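Local structure of DNA polymerase III beta subunit (Streptococcus pyogenes, 2AVT) at residues A[274-285]-A[303-313]; A[323-331]-A[350-358]. The protein probably forms, as a dimer, a ring that encircles duplex DNA and tethers the replicative polymerase to its template for processive synthesis. All coordinates share one frame; numbering follows the deposited sequence.

Both contacts lie in the C-terminal domain, their centres about 18 Å apart, and both involve the same four-stranded antiparallel sheet. Contact 1 is mostly buried: a helix packs on the hairpin 303-313 at one margin of that sheet, where a strand of the second subunit continues the sheet. Contact 2 is only partly buried, lies away from the dimer interface, and joins the opposite outermost strand, 325-329, to segment 350-358, which links two strands of the nine-stranded sheet. An aliphatic centre in contact 1 is flanked by a serine hydrogen bond and an ion pair, whereas contact 2 relies on Leu325 and Ile327 packed against phenylalanines and a proline, plus a bridging water. Ser282 meets Pro331 where the two touch.

Contact 1 of 2, residues A[274-285]-A[303-313]; sequences AMERAFLISNAT and VNSPEVGKVNE
Helix 274-282 lies along the hairpin 303-313, its axis 8.0 Å from strand 303-305 and nearly parallel to it (20°), and 8.3 Å from strand 309-313 and nearly antiparallel (160°), with the CA atoms of Ile281 and Ser305 6.4 Å apart. Ile281 spans both strands with its two branches. CG2, anti to the backbone N, rests 3.6 Å from Val303 CG1 and near Val308, while CG1 comes unusually close to Val311 CG2, 3.2 Å, closer than ordinary van der Waals contact. Val303 spreads its two methyls along the helix face: CG2 at Ala278 CB, CG1 against Ser282. Further on, Ala284 CB meets Val308 CG2 at 3.5 Å. Ser305 OG donates to Ile281 O (2.6 Å), coming from above the carbonyl plane, 58° out of it; Ala284 N reaches the same oxygen too, so two donors grip it from opposite faces. At the far end Arg277 NH1 lies 3.5 Å from Glu313 OE2, a salt bridge with no N-H aimed at the oxygen, which stands well out of the guanidinium plane. Glu313 OE1 instead bonds Ser111 of the second subunit. Val290 of strand 290-295 backs Ala278 and Val303, and Met275 and Phe279 turn to helix 331-339. Strand 309-313 pairs antiparallel with a strand of the second subunit, whose Phe81 packs on Ile281 and Val308, placing the contact at the dimer interface.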
loop_
_atom_site.group_PDB
_atom_site.type_symbol
_atom_site.label_atom_id
_atom_site.label_comp_id
_atom_site.label_asym_id
_atom_site.label_seq_id
_atom_site.Cartn_x
_atom_site.Cartn_y
_atom_site.Cartn_z
ATOM N N ALA A 274 11.226 -22.678 1.645
ATOM C CA ALA A 274 12.258 -23.075 2.594
ATOM C C ALA A 274 13.283 -21.961 2.735
ATOM O O ALA A 274 13.656 -21.584 3.846
ATOM C CB ALA A 274 12.940 -24.352 2.121
ATOM N N MET A 275 13.729 -21.434 1.602
ATOM C CA MET A 275 14.715 -20.366 1.586
ATOM C C MET A 275 14.183 -19.068 2.190
ATOM O O MET A 275 14.955 -18.267 2.721
ATOM C CB MET A 275 15.187 -20.109 0.157
ATOM C CG MET A 275 15.909 -21.285 -0.468
ATOM S SD MET A 275 17.330 -21.797 0.512
ATOM C CE MET A 275 16.632 -23.173 1.415
ATOM N N GLU A 276 12.876 -18.849 2.100
ATOM C CA GLU A 276 12.296 -17.636 2.668
ATOM C C GLU A 276 12.432 -17.683 4.194
ATOM O O GLU A 276 12.683 -16.661 4.830
ATOM C CB GLU A 276 10.829 -17.487 2.233
ATOM C CG GLU A 276 10.686 -17.223 0.730
ATOM C CD GLU A 276 9.245 -17.185 0.243
ATOM O OE1 GLU A 276 8.412 -17.941 0.778
ATOM O OE2 GLU A 276 8.953 -16.413 -0.694
ATOM N N ARG A 277 12.289 -18.873 4.775
ATOM C CA ARG A 277 12.431 -19.032 6.217
ATOM C C ARG A 277 13.891 -18.833 6.593
ATOM O O ARG A 277 14.207 -18.258 7.636
ATOM C CB ARG A 277 12.014 -20.427 6.662
ATOM C CG ARG A 277 10.582 -20.779 6.403
ATOM C CD ARG A 277 10.289 -22.146 6.982
ATOM N NE ARG A 277 9.056 -22.691 6.436
ATOM C CZ ARG A 277 8.941 -23.189 5.211
ATOM N NH1 ARG A 277 9.991 -23.225 4.407
ATOM N NH2 ARG A 277 7.767 -23.621 4.781
ATOM N N ALA A 278 14.780 -19.330 5.741
ATOM C CA ALA A 278 16.207 -19.208 5.979
ATOM C C ALA A 278 16.587 -17.737 6.017
ATOM O O ALA A 278 17.450 -17.328 6.792
ATOM C CB ALA A 278 16.985 -19.923 4.879
ATOM N N PHE A 279 15.930 -16.943 5.176
ATOM C CA PHE A 279 16.200 -15.515 5.107
ATOM C C PHE A 279 15.758 -14.793 6.378
ATOM O O PHE A 279 16.428 -13.871 6.836
ATOM C CB PHE A 279 15.494 -14.897 3.897
ATOM C CG PHE A 279 15.755 -13.428 3.730
ATOM C CD1 PHE A 279 17.047 -12.958 3.556
ATOM C CD2 PHE A 279 14.713 -12.518 3.760
ATOM C CE1 PHE A 279 17.296 -11.604 3.413
ATOM C CE2 PHE A 279 14.950 -11.164 3.616
ATOM C CZ PHE A 279 16.244 -10.703 3.442
ATOM N N LEU A 280 14.634 -15.215 6.949
ATOM C CA LEU A 280 14.126 -14.586 8.166
ATOM C C LEU A 280 15.111 -14.644 9.330
ATOM O O LEU A 280 14.977 -13.896 10.301
ATOM C CB LEU A 280 12.798 -15.225 8.590
ATOM C CG LEU A 280 11.599 -14.878 7.703
ATOM C CD1 LEU A 280 10.357 -15.599 8.203
ATOM C CD2 LEU A 280 11.386 -13.369 7.700
ATOM N N ILE A 281 16.105 -15.522 9.236
ATOM C CA ILE A 281 17.091 -15.643 10.303
ATOM C C ILE A 281 18.448 -15.110 9.867
ATOM O O ILE A 281 19.122 -14.404 10.623
ATOM C CB ILE A 281 17.249 -17.108 10.750
ATOM C CG1 ILE A 281 15.894 -17.662 11.191
ATOM C CG2 ILE A 281 18.264 -17.204 11.878
ATOM C CD1 ILE A 281 15.205 -16.840 12.251
ATOM N N SER A 282 18.842 -15.436 8.642
ATOM C CA SER A 282 20.124 -14.992 8.116
ATOM C C SER A 282 20.128 -13.480 7.930
ATOM O O SER A 282 21.184 -12.841 7.962
ATOM C CB SER A 282 20.408 -15.667 6.767
ATOM O OG SER A 282 19.591 -15.132 5.738
ATOM N N ASN A 283 18.944 -12.911 7.734
ATOM C CA ASN A 283 18.821 -11.476 7.527
ATOM C C ASN A 283 19.171 -10.707 8.801
ATOM O O ASN A 283 19.547 -9.533 8.745
ATOM C CB ASN A 283 17.399 -11.130 7.068
ATOM C CG ASN A 283 17.291 -9.722 6.522
ATOM O OD1 ASN A 283 18.058 -9.325 5.645
ATOM N ND2 ASN A 283 16.333 -8.963 7.032
ATOM N N ALA A 284 19.052 -11.379 9.944
ATOM C CA ALA A 284 19.366 -10.760 11.225
ATOM C C ALA A 284 20.823 -10.331 11.221
ATOM O O ALA A 284 21.160 -9.223 11.641
ATOM C CB ALA A 284 19.110 -11.742 12.363
ATOM N N THR A 285 21.683 -11.218 10.733
ATOM C CA THR A 285 23.116 -10.953 10.665
ATOM C C THR A 285 23.527 -10.475 9.278
ATOM O O THR A 285 23.327 -11.173 8.285
ATOM C CB THR A 285 23.927 -12.216 11.001
ATOM O OG1 THR A 285 23.718 -12.566 12.375
ATOM C CG2 THR A 285 25.411 -11.979 10.748
ATOM N N VAL A 303 20.886 -22.404 9.169
ATOM C CA VAL A 303 21.213 -21.011 9.425
ATOM C C VAL A 303 21.413 -20.892 10.923
ATOM O O VAL A 303 20.691 -21.517 11.702
ATOM C CB VAL A 303 20.074 -20.063 8.996
ATOM C CG1 VAL A 303 20.438 -18.627 9.340
ATOM C CG2 VAL A 303 19.825 -20.193 7.503
ATOM N N ASN A 304 22.397 -20.107 11.334
ATOM C CA ASN A 304 22.638 -19.949 12.758
ATOM C C ASN A 304 22.982 -18.517 13.115
ATOM O O ASN A 304 24.105 -18.066 12.891
ATOM C CB ASN A 304 23.766 -20.872 13.214
ATOM C CG ASN A 304 23.789 -21.052 14.717
ATOM O OD1 ASN A 304 23.767 -20.075 15.470
ATOM N ND2 ASN A 304 23.831 -22.303 15.166
ATOM N N SER A 305 22.006 -17.800 13.660
ATOM C CA SER A 305 22.215 -16.418 14.065
ATOM C C SER A 305 22.416 -16.388 15.574
ATOM O O SER A 305 21.496 -16.675 16.342
ATOM C CB SER A 305 21.016 -15.551 13.679
ATOM O OG SER A 305 20.915 -15.411 12.271
ATOM N N PRO A 306 23.637 -16.056 16.013
ATOM C CA PRO A 306 24.021 -15.976 17.424
ATOM C C PRO A 306 23.035 -15.237 18.337
ATOM O O PRO A 306 22.950 -15.538 19.528
ATOM C CB PRO A 306 25.387 -15.300 17.357
ATOM C CG PRO A 306 25.962 -15.896 16.107
ATOM C CD PRO A 306 24.798 -15.793 15.141
ATOM N N GLU A 307 22.287 -14.285 17.790
ATOM C CA GLU A 307 21.327 -13.535 18.599
ATOM C C GLU A 307 19.891 -14.054 18.564
ATOM O O GLU A 307 19.382 -14.561 19.566
ATOM C CB GLU A 307 21.316 -12.055 18.195
ATOM C CG GLU A 307 20.182 -11.250 18.846
ATOM C CD GLU A 307 20.219 -9.763 18.509
ATOM O OE1 GLU A 307 20.183 -9.417 17.307
ATOM O OE2 GLU A 307 20.278 -8.938 19.449
ATOM N N VAL A 308 19.248 -13.920 17.407
ATOM C CA VAL A 308 17.853 -14.321 17.238
ATOM C C VAL A 308 17.535 -15.817 17.247
ATOM O O VAL A 308 16.579 -16.237 17.897
ATOM C CB VAL A 308 17.252 -13.695 15.949
ATOM C CG1 VAL A 308 17.234 -12.178 16.066
ATOM C CG2 VAL A 308 18.062 -14.113 14.733
ATOM N N GLY A 309 18.312 -16.627 16.533
ATOM C CA GLY A 309 18.019 -18.051 16.526
ATOM C C GLY A 309 18.749 -18.922 15.520
ATOM O O GLY A 309 19.798 -18.548 14.995
ATOM N N LYS A 310 18.180 -20.095 15.252
ATOM C CA LYS A 310 18.771 -21.059 14.327
ATOM C C LYS A 310 17.743 -21.695 13.401
ATOM O O LYS A 310 16.546 -21.700 13.694
ATOM C CB LYS A 310 19.473 -22.173 15.113
ATOM C CG LYS A 310 20.733 -21.743 15.846
ATOM C CD LYS A 310 21.166 -22.812 16.839
ATOM C CE LYS A 310 21.176 -24.193 16.197
ATOM N NZ LYS A 310 21.570 -25.245 17.179
ATOM N N VAL A 311 18.230 -22.251 12.292
ATOM C CA VAL A 311 17.374 -22.917 11.314
ATOM C C VAL A 311 17.959 -24.256 10.872
ATOM O O VAL A 311 19.085 -24.322 10.375
ATOM C CB VAL A 311 17.180 -22.067 10.040
ATOM C CG1 VAL A 311 16.245 -22.785 9.086
ATOM C CG2 VAL A 311 16.620 -20.711 10.392
ATOM N N ASN A 312 17.175 -25.315 11.062
ATOM C CA ASN A 312 17.546 -26.674 10.678
ATOM C C ASN A 312 16.347 -27.226 9.913
ATOM O O ASN A 312 15.324 -27.569 10.510
ATOM C CB ASN A 312 17.815 -27.528 11.923
ATOM C CG ASN A 312 17.929 -29.016 11.606
ATOM O OD1 ASN A 312 16.970 -29.644 11.147
ATOM N ND2 ASN A 312 19.104 -29.585 11.853
ATOM N N GLU A 313 16.468 -27.318 8.593
ATOM C CA GLU A 313 15.354 -27.797 7.789
ATOM C C GLU A 313 15.708 -28.803 6.693
ATOM O O GLU A 313 16.553 -28.537 5.840
ATOM C CB GLU A 313 14.642 -26.597 7.161
ATOM C CG GLU A 313 13.342 -26.931 6.460
ATOM C CD GLU A 313 12.723 -25.721 5.790
ATOM O OE1 GLU A 313 12.562 -24.678 6.463
ATOM O OE2 GLU A 313 12.394 -25.810 4.590
#

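Contact 2 of 2, residues A[323-331]-A[350-358]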
loop_
_atom_site.group_PDB
_atom_site.type_symbol
_atom_site.label_atom_id
_atom_site.label_comp_id
_atom_site.label_asym_id
_atom_site.label_seq_id
_atom_site.Cartn_x
_atom_site.Cartn_y
_atom_site.Cartn_z
ATOM N N SER A 323 28.392 -36.048 -6.454
ATOM C CA SER A 323 28.995 -36.139 -5.133
ATOM C C SER A 323 28.331 -35.266 -4.075
ATOM O O SER A 323 27.598 -34.322 -4.386
ATOM C CB SER A 323 30.476 -35.773 -5.221
ATOM O OG SER A 323 30.636 -34.466 -5.745
ATOM N N ASP A 324 28.598 -35.601 -2.817
ATOM C CA ASP A 324 28.064 -34.856 -1.690
ATOM C C ASP A 324 28.687 -33.467 -1.719
ATOM O O ASP A 324 29.749 -33.267 -2.311
ATOM C CB ASP A 324 28.422 -35.565 -0.385
ATOM C CG ASP A 324 27.713 -36.895 -0.233
ATOM O OD1 ASP A 324 27.484 -37.566 -1.262
ATOM O OD2 ASP A 324 27.393 -37.278 0.913
ATOM N N LEU A 325 28.029 -32.506 -1.077
ATOM C CA LEU A 325 28.536 -31.142 -1.059
ATOM C C LEU A 325 27.859 -30.274 -0.007
ATOM O O LEU A 325 26.688 -30.463 0.324
ATOM C CB LEU A 325 28.351 -30.495 -2.437
ATOM C CG LEU A 325 28.844 -29.054 -2.587
ATOM C CD1 LEU A 325 30.357 -29.016 -2.448
ATOM C CD2 LEU A 325 28.429 -28.502 -3.937
ATOM N N THR A 326 28.618 -29.323 0.518
ATOM C CA THR A 326 28.118 -28.383 1.504
ATOM C C THR A 326 28.443 -27.027 0.916
ATOM O O THR A 326 29.603 -26.749 0.619
ATOM C CB THR A 326 28.844 -28.519 2.847
ATOM O OG1 THR A 326 28.560 -29.800 3.421
ATOM C CG2 THR A 326 28.396 -27.414 3.804
ATOM N N ILE A 327 27.432 -26.190 0.718
ATOM C CA ILE A 327 27.688 -24.873 0.153
ATOM C C ILE A 327 26.896 -23.772 0.866
ATOM O O ILE A 327 25.787 -23.996 1.357
ATOM C CB ILE A 327 27.406 -24.867 -1.381
ATOM C CG1 ILE A 327 27.903 -23.560 -2.001
ATOM C CG2 ILE A 327 25.931 -25.073 -1.645
ATOM C CD1 ILE A 327 27.981 -23.583 -3.516
ATOM N N SER A 328 27.496 -22.589 0.943
ATOM C CA SER A 328 26.880 -21.447 1.611
ATOM C C SER A 328 26.714 -20.284 0.646
ATOM O O SER A 328 27.635 -19.942 -0.094
ATOM C CB SER A 328 27.743 -21.002 2.799
ATOM O OG SER A 328 27.723 -21.966 3.836
ATOM N N PHE A 329 25.547 -19.655 0.684
ATOM C CA PHE A 329 25.258 -18.548 -0.211
ATOM C C PHE A 329 24.192 -17.631 0.397
ATOM O O PHE A 329 23.475 -18.020 1.317
ATOM C CB PHE A 329 24.754 -19.118 -1.536
ATOM C CG PHE A 329 23.589 -20.063 -1.375
ATOM C CD1 PHE A 329 22.287 -19.588 -1.359
ATOM C CD2 PHE A 329 23.800 -21.418 -1.199
ATOM C CE1 PHE A 329 21.214 -20.450 -1.168
ATOM C CE2 PHE A 329 22.731 -22.283 -1.006
ATOM C CZ PHE A 329 21.437 -21.794 -0.991
ATOM N N ASN A 330 24.087 -16.413 -0.116
ATOM C CA ASN A 330 23.082 -15.483 0.381
ATOM C C ASN A 330 21.718 -15.914 -0.159
ATOM O O ASN A 330 21.456 -15.805 -1.349
ATOM C CB ASN A 330 23.407 -14.062 -0.080
ATOM C CG ASN A 330 22.340 -13.063 0.323
ATOM O OD1 ASN A 330 21.238 -13.066 -0.220
ATOM N ND2 ASN A 330 22.661 -12.208 1.292
ATOM N N PRO A 331 20.830 -16.402 0.720
ATOM C CA PRO A 331 19.476 -16.872 0.389
ATOM C C PRO A 331 18.617 -15.967 -0.512
ATOM O O PRO A 331 17.935 -16.461 -1.416
ATOM C CB PRO A 331 18.838 -17.080 1.759
ATOM C CG PRO A 331 19.997 -17.403 2.637
ATOM C CD PRO A 331 21.050 -16.429 2.176
ATOM N N PHE A 350 25.858 -27.859 -9.179
ATOM C CA PHE A 350 26.948 -27.341 -8.348
ATOM C C PHE A 350 28.320 -27.891 -8.731
ATOM O O PHE A 350 28.446 -29.017 -9.215
ATOM C CB PHE A 350 26.761 -27.706 -6.869
ATOM C CG PHE A 350 25.439 -27.309 -6.278
ATOM C CD1 PHE A 350 24.332 -28.140 -6.386
ATOM C CD2 PHE A 350 25.325 -26.141 -5.534
ATOM C CE1 PHE A 350 23.139 -27.818 -5.758
ATOM C CE2 PHE A 350 24.135 -25.816 -4.905
ATOM C CZ PHE A 350 23.043 -26.656 -5.015
ATOM N N LEU A 351 29.343 -27.079 -8.485
ATOM C CA LEU A 351 30.726 -27.475 -8.700
ATOM C C LEU A 351 31.314 -27.586 -7.296
ATOM O O LEU A 351 30.935 -28.481 -6.535
ATOM C CB LEU A 351 31.498 -26.429 -9.506
ATOM C CG LEU A 351 31.467 -26.646 -11.020
ATOM C CD1 LEU A 351 32.436 -25.693 -11.707
ATOM C CD2 LEU A 351 31.856 -28.090 -11.317
ATOM N N SER A 352 32.212 -26.667 -6.944
ATOM C CA SER A 352 32.843 -26.678 -5.621
ATOM C C SER A 352 32.165 -25.684 -4.680
ATOM O O SER A 352 31.401 -24.820 -5.111
ATOM C CB SER A 352 34.328 -26.318 -5.734
ATOM O OG SER A 352 34.519 -24.912 -5.676
ATOM N N PRO A 353 32.447 -25.792 -3.372
ATOM C CA PRO A 353 31.858 -24.893 -2.377
ATOM C C PRO A 353 32.085 -23.416 -2.690
ATOM O O PRO A 353 31.304 -22.568 -2.271
ATOM C CB PRO A 353 32.548 -25.319 -1.082
ATOM C CG PRO A 353 32.765 -26.786 -1.294
ATOM C CD PRO A 353 33.263 -26.832 -2.721
ATOM N N VAL A 354 33.147 -23.114 -3.430
ATOM C CA VAL A 354 33.467 -21.732 -3.771
ATOM C C VAL A 354 33.230 -21.386 -5.245
ATOM O O VAL A 354 33.723 -20.375 -5.743
ATOM C CB VAL A 354 34.941 -21.409 -3.402
ATOM C CG1 VAL A 354 35.232 -19.936 -3.633
ATOM C CG2 VAL A 354 35.201 -21.764 -1.949
ATOM N N ARG A 355 32.476 -22.219 -5.951
ATOM C CA ARG A 355 32.200 -21.933 -7.354
ATOM C C ARG A 355 30.726 -21.621 -7.570
ATOM O O ARG A 355 29.853 -22.131 -6.867
ATOM C CB ARG A 355 32.608 -23.112 -8.248
ATOM C CG ARG A 355 34.108 -23.389 -8.281
ATOM C CD ARG A 355 34.903 -22.103 -8.462
ATOM N NE ARG A 355 36.336 -22.359 -8.578
ATOM C CZ ARG A 355 36.929 -22.813 -9.679
ATOM N NH1 ARG A 355 36.212 -23.058 -10.768
ATOM N NH2 ARG A 355 38.238 -23.032 -9.690
ATOM N N PRO A 356 30.432 -20.752 -8.538
ATOM C CA PRO A 356 29.043 -20.393 -8.823
ATOM C C PRO A 356 28.230 -21.615 -9.232
ATOM O O PRO A 356 28.695 -22.433 -10.029
ATOM C CB PRO A 356 29.182 -19.388 -9.959
ATOM C CG PRO A 356 30.480 -18.716 -9.639
ATOM C CD PRO A 356 31.365 -19.878 -9.267
ATOM N N PHE A 357 27.032 -21.750 -8.671
ATOM C CA PHE A 357 26.152 -22.859 -9.013
ATOM C C PHE A 357 25.033 -22.334 -9.907
ATOM O O PHE A 357 24.514 -21.240 -9.686
ATOM C CB PHE A 357 25.589 -23.524 -7.746
ATOM C CG PHE A 357 24.802 -22.604 -6.852
ATOM C CD1 PHE A 357 25.444 -21.800 -5.924
ATOM C CD2 PHE A 357 23.417 -22.582 -6.903
ATOM C CE1 PHE A 357 24.720 -20.995 -5.062
ATOM C CE2 PHE A 357 22.688 -21.781 -6.042
ATOM C CZ PHE A 357 23.338 -20.987 -5.122
ATOM N N THR A 358 24.680 -23.114 -10.928
ATOM C CA THR A 358 23.654 -22.708 -11.885
ATOM C C THR A 358 22.279 -23.299 -11.641
ATOM O O THR A 358 22.131 -24.378 -11.059
ATOM C CB THR A 358 24.050 -23.089 -13.324
ATOM O OG1 THR A 358 24.110 -24.516 -13.432
ATOM C CG2 THR A 358 25.401 -22.492 -13.685
HETATM O O HOH W 1 30.474 -22.120 0.158
#
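Leu325 reaches over both ends of the 350-353 bend: its CD1 presses on the Pro353 ring, 3.5 Å from CG, while CD2 lies equally near Phe350 CB and close to the carbonyl oxygen of Leu351. Two residues along, Ile327 fills the middle. With its CG1 anti to the backbone N (chi1 -170°) and the chain carried on straight, CD1 reaches 3.9 Å from Phe357 CD1, and CG1 passes beside the Pro353 carbonyl oxygen. The CG2 branch goes to the other aromatic, 3.8 Å from Phe350 CE2, so that one isoleucine bridges both phenylalanines. Phe329 closes the row. CZ of Phe357 stands over one face of the Phe329 ring, displaced toward the rim; with centroids 5.1 Å apart and planes inclined at 56°, the pair is oblique. A water links the two backbones, accepting from Ser328 N at 3.1 Å and donating to Pro353 O at 2.6 Å, spanning a place where the chains do not pair as strands. Pro353 is held in a type I turn from Ser352 to Arg355, closed by Arg355 N to Ser352 O (2.9 Å) and, through Ser352 OG accepting from Val354 N, an ST turn. Strand 325-329 pairs with strand 290-295 at the margin of the four-stranded sheet. Phe350 and Phe357 come from the ends of strands 345-350 and 357-361, and Phe357 also touches Ile348 and Ile372, so the contact joins the four-stranded sheet to the nine-stranded sheet, which is shared with the central domain.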